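Glucan-binding protein C, GbpC (Streptococcus mutans UA159, PDB 5UQZ) probably binds glucan at the streptococcal cell surface and mediates both sucrose-independent and sucrose-dependent adherence, this calcium-binding chain holding the GbpC-family region of a longer wall-anchored protein. Local coordinates at residues K143-K148 with G215-M220. Sequence-based numbering, arbitrary orientation.
Sequences KYNDKK and GNNAIM
Asn145 ND2 donates a nearly straight hydrogen bond to Asn217 OD1, 2.9 Å long with an angle of 167° at the hydrogen. The acceptor lies close to the amide plane of Asn145, while the donor sits above the carbonyl plane of Asn217; the two side chains cross at about a right angle, their amides turned 64° apart. The other end of the Asn217 amide is held as well: ND2 bonds to the backbone oxygen of Ala61, so both polar atoms have partners and its rotation is fixed. Beside this pair, the Asn217 backbone N donates to Tyr144 OH, a longer bond of 3.3 Å. With CG anti to the backbone N (chi1 173°), the Tyr144 side chain carries its hydroxyl end across to the 215-220 segment. A type I' turn from Tyr144 to Lys147, with Asn145 and Asp146 at its corners, closes the hairpin of strands 143-144 and 147-148; backbone hydrogen bonds join Tyr144 N to Lys147 O and Lys147 N to Tyr144 O, and Lys143 NZ forms a salt bridge with Asp146 OD1. Strand 64-65 continues this small antiparallel sheet, and Gly63 just before it hydrogen-bonds through its backbone to both Asn145 and Asn217, bridging the hairpin and the loop leading into strand 219-222. One residue beyond Asn217, Ala218 meets the rim of the tyrosine: its backbone N lies in the ring plane, 3.6 Å from Tyr144 CE1, and its CB packs on the same carbon at 3.8 Å. Over one face of the ring, offset toward the rim, sits Asn145 CG.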
# COMPACT_ATOMS: atom_id res chain seq x y z
N LYS A 143 -3.41 -18.07 11.17
CA LYS A 143 -2.99 -18.63 12.45
C LYS A 143 -1.92 -17.72 13.03
O LYS A 143 -1.29 -16.92 12.32
CB LYS A 143 -2.44 -20.04 12.29
CG LYS A 143 -1.18 -20.14 11.49
CD LYS A 143 -0.61 -21.56 11.51
CE LYS A 143 0.71 -21.59 10.69
NZ LYS A 143 1.53 -22.82 11.00
N TYR A 144 -1.69 -17.89 14.33
CA TYR A 144 -0.56 -17.22 15.00
C TYR A 144 0.11 -18.25 15.90
O TYR A 144 -0.54 -18.77 16.80
CB TYR A 144 -1.05 -16.03 15.84
CG TYR A 144 0.08 -15.46 16.65
CD1 TYR A 144 1.03 -14.61 16.06
CD2 TYR A 144 0.22 -15.79 17.98
CE1 TYR A 144 2.12 -14.12 16.80
CE2 TYR A 144 1.29 -15.28 18.75
CZ TYR A 144 2.25 -14.44 18.14
OH TYR A 144 3.31 -13.89 18.85
N ASN A 145 1.39 -18.49 15.67
CA ASN A 145 2.14 -19.49 16.46
C ASN A 145 1.33 -20.78 16.62
O ASN A 145 1.18 -21.34 17.71
CB ASN A 145 2.56 -18.89 17.81
CG ASN A 145 3.80 -17.99 17.67
OD1 ASN A 145 4.46 -17.96 16.63
ND2 ASN A 145 4.11 -17.25 18.72
N ASP A 146 0.82 -21.27 15.49
CA ASP A 146 0.08 -22.53 15.45
C ASP A 146 -1.27 -22.49 16.18
O ASP A 146 -1.88 -23.56 16.33
CB ASP A 146 0.94 -23.71 15.89
CG ASP A 146 2.02 -24.01 14.91
OD1 ASP A 146 1.95 -23.58 13.74
OD2 ASP A 146 2.95 -24.74 15.32
N LYS A 147 -1.76 -21.32 16.57
CA LYS A 147 -3.13 -21.16 17.05
C LYS A 147 -3.94 -20.70 15.84
O LYS A 147 -3.76 -19.56 15.36
CB LYS A 147 -3.18 -20.10 18.15
CG LYS A 147 -2.36 -20.47 19.37
CD LYS A 147 -2.35 -19.30 20.37
CE LYS A 147 -1.68 -19.71 21.66
NZ LYS A 147 -2.02 -18.81 22.79
N LYS A 148 -4.87 -21.52 15.40
CA LYS A 148 -5.75 -21.07 14.32
C LYS A 148 -6.55 -19.87 14.82
O LYS A 148 -7.04 -19.86 15.96
CB LYS A 148 -6.67 -22.24 13.94
CG LYS A 148 -7.58 -21.93 12.73
CD LYS A 148 -8.36 -23.17 12.35
CE LYS A 148 -9.51 -22.83 11.42
NZ LYS A 148 -9.08 -22.27 10.08
N GLY A 215 5.07 -12.93 22.50
CA GLY A 215 6.21 -13.66 21.97
C GLY A 215 6.88 -12.92 20.83
O GLY A 215 7.93 -13.35 20.35
N ASN A 216 6.29 -11.81 20.37
CA ASN A 216 6.91 -10.97 19.36
C ASN A 216 7.07 -11.68 18.03
O ASN A 216 8.02 -11.43 17.27
CB ASN A 216 8.21 -10.33 19.84
CG ASN A 216 7.98 -9.28 20.89
OD1 ASN A 216 6.84 -9.00 21.28
ND2 ASN A 216 9.06 -8.71 21.40
N ASN A 217 6.10 -12.55 17.70
CA ASN A 217 6.13 -13.28 16.43
C ASN A 217 5.14 -12.74 15.41
O ASN A 217 5.01 -13.33 14.33
CB ASN A 217 5.90 -14.77 16.65
CG ASN A 217 6.95 -15.38 17.58
OD1 ASN A 217 6.64 -15.83 18.69
ND2 ASN A 217 8.21 -15.38 17.12
N ALA A 218 4.42 -11.65 15.69
CA ALA A 218 3.48 -11.12 14.70
C ALA A 218 4.19 -10.05 13.90
O ALA A 218 4.24 -8.88 14.29
CB ALA A 218 2.20 -10.58 15.36
N ILE A 219 4.74 -10.41 12.74
CA ILE A 219 5.41 -9.44 11.89
C ILE A 219 4.39 -8.99 10.85
O ILE A 219 3.83 -9.81 10.11
CB ILE A 219 6.68 -9.99 11.23
CG1 ILE A 219 7.58 -10.74 12.25
CG2 ILE A 219 7.46 -8.82 10.58
CD1 ILE A 219 7.95 -9.96 13.48
N MET A 220 4.10 -7.70 10.81
CA MET A 220 3.05 -7.18 9.96
C MET A 220 3.60 -6.15 8.99
O MET A 220 4.53 -5.39 9.28
CB MET A 220 1.93 -6.61 10.80
CG MET A 220 1.32 -7.72 11.65
SD MET A 220 -0.24 -7.32 12.41
CE MET A 220 -1.27 -7.35 10.94